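PDB 6KXD: ketosynthase, which probably pairs with a second subunit as the chain length factor in the chain-extending ketosynthase of a highly reducing type II polyketide synthase. Local coordinates for residues Asp85-Ala91 against His156-Ala160; Val255-Val259 against Thr270-Arg274; Ala290-Ala294 against Pro320-Leu324. All coordinates share one frame; numbering follows the deposited sequence.

Contact 1: Asp85-Ala91 against His156-Ala160; sequences DRLTALA and HAAGA
His156 ND1 donates to Thr88 OG1 across 2.8 Å, and Thr88 OG1 in turn donates to Asp85 OD1, likewise 2.8 Å away. The threonine hydroxyl thus relays between the imidazole of one helix and the carboxylate at the start of the other. It meets the ring at its edge and in its plane, a position the imidazole reaches with CG anti to the backbone N (chi1 -176°), while the carboxylate uses the syn lone pair of OD1. The second oxygen, Asp85 OD2, accepts from Thr88 N at 3.0 Å, approached from well above the carboxylate plane. Asp85 is therefore a classic N-cap of helix 86-99, and the same residue that caps the helix also fixes the hydroxyl that receives the histidine. In this thiolase-fold chain the two helical segments cross at -38° with axes 8.6 Å apart, a closeness made possible by alanines. Packing is tightest at Thr88, whose CA lies 4.2 Å from Ala157 CA; its CG2 turns from the hydroxyl to rest 3.7 Å from Ala160 CB. One turn on, Ala91 CB touches Ala157 CB at 3.9 Å. The Leu87 side is slacker, with Leu87 CG standing 4.5 Å from the same Ala157 CB. This slacker side is not a solvent side, since all the touching residues are buried: Ala157 also packs on Leu118 of strand 114-119, and the His156 ring meets Phe151 and lies against Pro269 of the partner subunit.

Contact 2: Val255-Val259 against Thr270-Arg274; sequences VETRV and TACAR
Glu256 O receives the closest approach of the contact: Cys272 SG lies 3.2 Å from it. The sulfur stands above the plane of the peptide joining Glu256 to Thr257, with Thr257 N 3.7 Å from Cys272 SG, so the sulfur rests chiefly on the flat backbone of the strand. It gets there because SG is anti to the backbone N of Cys272 (chi1 -163°), the orientation that sends it off the helix toward the strand. Strand 250-259 and helix 265-280 run nearly antiparallel here, at 158° with axes 7.6 Å apart, as expected of a strand followed by the helix that returns across its sheet in the layered alpha/beta architecture of the thiolase fold. Alternate residues sort themselves accordingly: Glu256 and Arg258 face helix 265-280, while Val255 and Thr257 point to the other face, where helix 180-193 packs. Arg258 supplies the outer part of the contact. Its aliphatic stem passes over Cys272, with Arg258 CD 3.6 Å from Cys272 N and 4.0 Å from Cys272 CB. A bend at chi3 (64°) then brings the guanidinium over Ala271, whose CB sits against one face, toward the rim, 3.8 Å from Arg258 NE. An alanine in place of this arginine would probably uncover the Ala271 methyl and open a gap beside the Cys272 backbone. At the other end, Glu256 CB lies 3.9 Å from Cys272 O, but the chain then bends away, and Glu256 OE1 reaches Arg279 in a long, weak ion pair. Arg258 packs in addition on Pro159 of the partner subunit, and Cys272 on Val366 and Val368 of the adjoining strand 365-373.

Contact 3: Ala290-Ala294 against Pro320-Leu324; sequences AVPCA and PSMEL
The loop leaving strand 287-291 meets an ST turn that leads into the 3-10 turn beginning at Met322, and Met322 joins the two. Its thioether chain lies across Val291, Met322 CG 3.8 Å and Met322 CE 4.0 Å from Val291 CG1, the two side chains meeting at about a right angle. Bends at chi2 (-61°) and chi3 turn the chain back, so that CE touches the same methyl as CG. Met322 CG also comes within 3.6 Å of Pro292 O. That carbonyl oxygen accepts at 2.8 Å from a water, which in turn accepts from Met322 N at 2.9 Å; this water supplies a polar link between the two backbones, while the direct contacts are apolar or van der Waals. Ser321 organises the turn beneath: with OG anti to its own backbone N (chi1 -180°), it accepts from Glu323 N at 3.0 Å and an angle of 156°. Over this turn sits Ala294, its backbone in the left-handed region and its methyl directed at the loop, Ala294 CB lying 3.9 Å from Glu323 CG and 4.0 Å from Ser321 OG. This Ala294 side is the more open one, for Ser321 and Glu323 are exposed, whereas Val291 and Met322 are buried against helix 332-344 through Val340 and Ala339. The same helix takes up Val291 O through Gln336, and Glu303 accepts from Cys293 N. In ketosynthases of the thiolase fold, the loop after the corresponding strand carries a catalytic histidine; the alanine-bearing loop here, packed on a neighbouring turn, is consistent with the modified site of a chain length factor.

The three contacts follow one another along the chain, each closing before the next opens. Contact 1 joins two helices within the range of the N-terminal ketosynthase family and lies across the chain's centre from the other two: its centre is 30 Å from that of contact 2 and 25 Å from that of contact 3. Contacts 2 and 3 are closer, centres 18 Å and nearest atoms about 9 Å apart, without touching. Helix 265-280 of contact 2 is followed directly by strand 287-291 of contact 3, and both reach the same sheet. Contacts 1 and 2 each also meet the partner subunit and so lie beside the subunit interface, whereas no other chain of the assembly touches contact 3.

Contact 1: Asp85-Ala91 against His156-Ala160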
loop_
_atom_site.group_PDB
_atom_site.type_symbol
_atom_site.label_atom_id
_atom_site.label_comp_id
_atom_site.label_asym_id
_atom_site.label_seq_id
_atom_site.Cartn_x
_atom_site.Cartn_y
_atom_site.Cartn_z
ATOM N N ASP B 85 -10.211 -2.685 15.431
ATOM C CA ASP B 85 -9.999 -3.954 14.759
ATOM C C ASP B 85 -8.765 -4.639 15.345
ATOM O O ASP B 85 -7.780 -4.020 15.789
ATOM C CB ASP B 85 -9.849 -3.759 13.256
ATOM C CG ASP B 85 -8.673 -2.863 12.936
ATOM O OD1 ASP B 85 -8.646 -1.717 13.420
ATOM O OD2 ASP B 85 -7.749 -3.341 12.233
ATOM N N ARG B 86 -8.779 -5.958 15.281
ATOM C CA ARG B 86 -7.760 -6.750 15.849
ATOM C C ARG B 86 -6.428 -6.460 15.137
ATOM O O ARG B 86 -5.416 -6.445 15.781
ATOM C CB ARG B 86 -8.193 -8.201 15.777
ATOM C CG ARG B 86 -7.252 -9.173 16.450
ATOM C CD ARG B 86 -7.935 -10.517 16.392
ATOM N NE ARG B 86 -7.162 -11.538 17.035
ATOM C CZ ARG B 86 -7.167 -11.783 18.334
ATOM N NH1 ARG B 86 -7.951 -11.076 19.133
ATOM N NH2 ARG B 86 -6.375 -12.718 18.828
ATOM N N LEU B 87 -6.459 -6.203 13.826
ATOM C CA LEU B 87 -5.255 -5.985 13.055
ATOM C C LEU B 87 -4.520 -4.784 13.642
ATOM O O LEU B 87 -3.340 -4.873 14.043
ATOM C CB LEU B 87 -5.597 -5.759 11.586
ATOM C CG LEU B 87 -4.409 -5.347 10.720
ATOM C CD1 LEU B 87 -3.375 -6.470 10.693
ATOM C CD2 LEU B 87 -4.869 -4.992 9.328
ATOM N N THR B 88 -5.270 -3.698 13.806
ATOM C CA THR B 88 -4.709 -2.508 14.377
ATOM C C THR B 88 -4.189 -2.811 15.769
ATOM O O THR B 88 -3.077 -2.343 16.130
ATOM C CB THR B 88 -5.691 -1.343 14.418
ATOM O OG1 THR B 88 -5.963 -0.884 13.096
ATOM C CG2 THR B 88 -5.155 -0.187 15.244
ATOM N N ALA B 89 -4.975 -3.528 16.551
ATOM C CA ALA B 89 -4.583 -3.812 17.933
ATOM C C ALA B 89 -3.264 -4.572 17.957
ATOM O O ALA B 89 -2.373 -4.268 18.747
ATOM C CB ALA B 89 -5.656 -4.592 18.636
ATOM N N LEU B 90 -3.136 -5.559 17.073
ATOM C CA LEU B 90 -1.906 -6.327 17.069
ATOM C C LEU B 90 -0.701 -5.454 16.740
ATOM O O LEU B 90 0.393 -5.637 17.321
ATOM C CB LEU B 90 -2.021 -7.419 16.021
ATOM C CG LEU B 90 -2.984 -8.535 16.392
ATOM C CD1 LEU B 90 -3.265 -9.316 15.131
ATOM C CD2 LEU B 90 -2.444 -9.404 17.492
ATOM N N ALA B 91 -0.864 -4.582 15.741
ATOM C CA ALA B 91 0.170 -3.668 15.313
ATOM C C ALA B 91 0.540 -2.764 16.478
ATOM O O ALA B 91 1.738 -2.482 16.705
ATOM C CB ALA B 91 -0.260 -2.835 14.144
ATOM N N HIS B 156 -5.016 1.945 8.330
ATOM C CA HIS B 156 -5.348 2.370 9.666
ATOM C C HIS B 156 -4.319 1.891 10.701
ATOM O O HIS B 156 -3.987 2.674 11.589
ATOM C CB HIS B 156 -6.707 1.897 10.125
ATOM C CG HIS B 156 -7.019 2.462 11.463
ATOM N ND1 HIS B 156 -6.827 1.751 12.632
ATOM C CD2 HIS B 156 -7.427 3.705 11.822
ATOM C CE1 HIS B 156 -7.167 2.542 13.661
ATOM N NE2 HIS B 156 -7.546 3.702 13.198
ATOM N N ALA B 157 -3.864 0.637 10.629
ATOM C CA ALA B 157 -2.884 0.155 11.629
ATOM C C ALA B 157 -1.616 1.027 11.615
ATOM O O ALA B 157 -1.118 1.453 12.697
ATOM C CB ALA B 157 -2.575 -1.322 11.448
ATOM N N ALA B 158 -1.089 1.374 10.426
ATOM C CA ALA B 158 0.125 2.124 10.325
ATOM C C ALA B 158 -0.104 3.534 10.902
ATOM O O ALA B 158 0.722 4.046 11.633
ATOM C CB ALA B 158 0.615 2.127 8.896
ATOM N N GLY B 159 -1.238 4.127 10.535
ATOM C CA GLY B 159 -1.669 5.445 10.983
ATOM C C GLY B 159 -1.881 5.485 12.483
ATOM O O GLY B 159 -1.473 6.461 13.148
ATOM N N ALA B 160 -2.539 4.450 13.016
ATOM C CA ALA B 160 -2.770 4.322 14.463
ATOM C C ALA B 160 -1.435 4.267 15.212
ATOM O O ALA B 160 -1.302 4.841 16.320
ATOM C CB ALA B 160 -3.600 3.127 14.818
#

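Contact 2: Val255-Val259 against Thr270-Arg274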
loop_
_atom_site.group_PDB
_atom_site.type_symbol
_atom_site.label_atom_id
_atom_site.label_comp_id
_atom_site.label_asym_id
_atom_site.label_seq_id
_atom_site.Cartn_x
_atom_site.Cartn_y
_atom_site.Cartn_z
ATOM N N VAL B 255 17.259 -7.339 -0.596
ATOM C CA VAL B 255 15.881 -7.777 -0.707
ATOM C C VAL B 255 15.556 -7.760 -2.185
ATOM O O VAL B 255 15.706 -6.746 -2.873
ATOM C CB VAL B 255 14.913 -6.873 0.071
ATOM C CG1 VAL B 255 13.473 -7.309 -0.145
ATOM C CG2 VAL B 255 15.251 -6.823 1.531
ATOM N N GLU B 256 15.160 -8.926 -2.684
ATOM C CA GLU B 256 14.875 -9.071 -4.047
ATOM C C GLU B 256 13.478 -9.680 -4.162
ATOM O O GLU B 256 13.007 -10.403 -3.270
ATOM C CB GLU B 256 15.930 -9.946 -4.744
ATOM C CG GLU B 256 17.288 -9.275 -4.874
ATOM C CD GLU B 256 17.332 -8.004 -5.725
ATOM O OE1 GLU B 256 17.968 -7.021 -5.287
ATOM O OE2 GLU B 256 16.744 -8.017 -6.820
ATOM N N THR B 257 12.852 -9.350 -5.281
ATOM C CA THR B 257 11.505 -9.760 -5.543
ATOM C C THR B 257 11.362 -10.129 -7.005
ATOM O O THR B 257 12.086 -9.639 -7.875
ATOM C CB THR B 257 10.490 -8.643 -5.274
ATOM O OG1 THR B 257 10.875 -7.575 -6.128
ATOM C CG2 THR B 257 10.448 -8.130 -3.853
ATOM N N ARG B 258 10.373 -10.985 -7.238
ATOM C CA ARG B 258 9.999 -11.379 -8.551
ATOM C C ARG B 258 8.498 -11.648 -8.563
ATOM O O ARG B 258 7.890 -11.813 -7.508
ATOM C CB ARG B 258 10.750 -12.655 -8.927
ATOM C CG ARG B 258 12.197 -12.411 -9.316
ATOM C CD ARG B 258 12.765 -13.717 -9.807
ATOM N NE ARG B 258 12.164 -14.243 -11.009
ATOM C CZ ARG B 258 12.631 -14.022 -12.234
ATOM N NH1 ARG B 258 13.479 -13.033 -12.442
ATOM N NH2 ARG B 258 12.245 -14.792 -13.238
ATOM N N VAL B 259 7.927 -11.675 -9.763
ATOM C CA VAL B 259 6.611 -12.148 -9.908
ATOM C C VAL B 259 6.678 -13.443 -10.701
ATOM O O VAL B 259 7.370 -13.494 -11.715
ATOM C CB VAL B 259 5.675 -11.110 -10.551
ATOM C CG1 VAL B 259 4.277 -11.698 -10.795
ATOM C CG2 VAL B 259 5.602 -9.828 -9.737
ATOM N N THR B 270 13.966 -19.770 -6.798
ATOM C CA THR B 270 15.387 -19.995 -7.140
ATOM C C THR B 270 16.018 -18.742 -7.735
ATOM O O THR B 270 17.062 -18.317 -7.253
ATOM C CB THR B 270 15.561 -21.206 -8.061
ATOM O OG1 THR B 270 15.028 -22.321 -7.347
ATOM C CG2 THR B 270 17.009 -21.409 -8.461
ATOM N N ALA B 271 15.354 -18.108 -8.703
ATOM C CA ALA B 271 15.907 -16.973 -9.376
ATOM C C ALA B 271 16.005 -15.802 -8.413
ATOM O O ALA B 271 16.978 -15.086 -8.396
ATOM C CB ALA B 271 15.095 -16.592 -10.590
ATOM N N CYS B 272 14.948 -15.623 -7.616
ATOM C CA CYS B 272 14.903 -14.556 -6.677
ATOM C C CYS B 272 16.017 -14.675 -5.628
ATOM O O CYS B 272 16.708 -13.708 -5.353
ATOM C CB CYS B 272 13.543 -14.559 -5.995
ATOM S SG CYS B 272 13.231 -12.979 -5.182
ATOM N N ALA B 273 16.187 -15.878 -5.073
ATOM C CA ALA B 273 17.179 -16.158 -4.031
ATOM C C ALA B 273 18.581 -15.961 -4.614
ATOM O O ALA B 273 19.431 -15.317 -4.030
ATOM C CB ALA B 273 16.998 -17.536 -3.484
ATOM N N ARG B 274 18.794 -16.457 -5.828
ATOM C CA ARG B 274 20.159 -16.353 -6.406
ATOM C C ARG B 274 20.528 -14.895 -6.640
ATOM O O ARG B 274 21.664 -14.477 -6.339
ATOM C CB ARG B 274 20.265 -17.136 -7.714
ATOM C CG ARG B 274 20.365 -18.620 -7.450
ATOM C CD ARG B 274 20.805 -19.405 -8.670
ATOM N NE ARG B 274 20.654 -20.818 -8.363
ATOM C CZ ARG B 274 21.432 -21.530 -7.547
ATOM N NH1 ARG B 274 22.591 -21.064 -7.103
ATOM N NH2 ARG B 274 21.034 -22.733 -7.179
#

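Contact 3: Ala290-Ala294 against Pro320-Leu324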
loop_
_atom_site.group_PDB
_atom_site.type_symbol
_atom_site.label_atom_id
_atom_site.label_comp_id
_atom_site.label_asym_id
_atom_site.label_seq_id
_atom_site.Cartn_x
_atom_site.Cartn_y
_atom_site.Cartn_z
ATOM N N ALA B 290 18.087 -20.499 6.708
ATOM C CA ALA B 290 17.170 -20.226 5.635
ATOM C C ALA B 290 15.761 -20.545 6.119
ATOM O O ALA B 290 15.484 -21.649 6.570
ATOM C CB ALA B 290 17.510 -21.047 4.425
ATOM N N VAL B 291 14.869 -19.556 5.993
ATOM C CA VAL B 291 13.545 -19.624 6.550
ATOM C C VAL B 291 12.549 -19.325 5.447
ATOM O O VAL B 291 12.324 -18.184 5.088
ATOM C CB VAL B 291 13.361 -18.680 7.746
ATOM C CG1 VAL B 291 11.993 -18.885 8.328
ATOM C CG2 VAL B 291 14.431 -18.904 8.815
ATOM N N PRO B 292 11.969 -20.397 4.863
ATOM C CA PRO B 292 10.902 -20.284 3.879
ATOM C C PRO B 292 9.604 -19.937 4.599
ATOM O O PRO B 292 9.524 -20.159 5.787
ATOM C CB PRO B 292 10.819 -21.686 3.238
ATOM C CG PRO B 292 11.556 -22.602 4.167
ATOM C CD PRO B 292 12.381 -21.772 5.130
ATOM N N CYS B 293 8.586 -19.481 3.867
ATOM C CA CYS B 293 7.347 -19.102 4.523
ATOM C C CYS B 293 6.488 -20.334 4.835
ATOM O O CYS B 293 5.560 -20.261 5.608
ATOM C CB CYS B 293 6.548 -18.096 3.707
ATOM S SG CYS B 293 5.955 -18.740 2.121
ATOM N N ALA B 294 6.756 -21.429 4.145
ATOM C CA ALA B 294 6.060 -22.714 4.406
ATOM C C ALA B 294 4.545 -22.588 4.117
ATOM O O ALA B 294 3.743 -23.214 4.791
ATOM C CB ALA B 294 6.322 -23.125 5.825
ATOM N N PRO B 320 13.171 -23.673 13.408
ATOM C CA PRO B 320 11.960 -24.480 13.218
ATOM C C PRO B 320 11.051 -23.978 12.093
ATOM O O PRO B 320 11.063 -22.786 11.767
ATOM C CB PRO B 320 11.289 -24.395 14.592
ATOM C CG PRO B 320 12.449 -24.157 15.547
ATOM C CD PRO B 320 13.340 -23.193 14.790
ATOM N N SER B 321 10.278 -24.891 11.506
ATOM C CA SER B 321 9.362 -24.563 10.411
ATOM C C SER B 321 8.421 -23.454 10.886
ATOM O O SER B 321 7.986 -23.486 12.005
ATOM C CB SER B 321 8.552 -25.721 9.918
ATOM O OG SER B 321 7.707 -25.287 8.850
ATOM N N MET B 322 8.145 -22.505 9.994
ATOM C CA MET B 322 7.108 -21.489 10.182
ATOM C C MET B 322 5.729 -22.148 10.219
ATOM O O MET B 322 4.808 -21.552 10.736
ATOM C CB MET B 322 7.115 -20.454 9.056
ATOM C CG MET B 322 8.325 -19.557 9.078
ATOM S SD MET B 322 8.413 -18.605 10.615
ATOM C CE MET B 322 9.662 -19.505 11.524
ATOM N N GLU B 323 5.596 -23.388 9.727
ATOM C CA GLU B 323 4.315 -24.155 9.836
ATOM C C GLU B 323 3.804 -24.237 11.278
ATOM O O GLU B 323 2.643 -24.350 11.482
ATOM C CB GLU B 323 4.473 -25.596 9.339
ATOM C CG GLU B 323 4.233 -25.741 7.861
ATOM C CD GLU B 323 4.621 -27.104 7.318
ATOM O OE1 GLU B 323 4.590 -27.263 6.080
ATOM O OE2 GLU B 323 4.968 -27.990 8.134
ATOM N N LEU B 324 4.671 -24.134 12.282
ATOM C CA LEU B 324 4.242 -24.239 13.660
ATOM C C LEU B 324 3.296 -23.082 14.043
ATOM O O LEU B 324 2.572 -23.202 15.023
ATOM C CB LEU B 324 5.488 -24.213 14.546
ATOM C CG LEU B 324 6.395 -25.443 14.450
ATOM C CD1 LEU B 324 7.773 -25.137 15.026
ATOM C CD2 LEU B 324 5.777 -26.626 15.183
HETATM O O HOH W 1 9.733 -22.271 7.557
#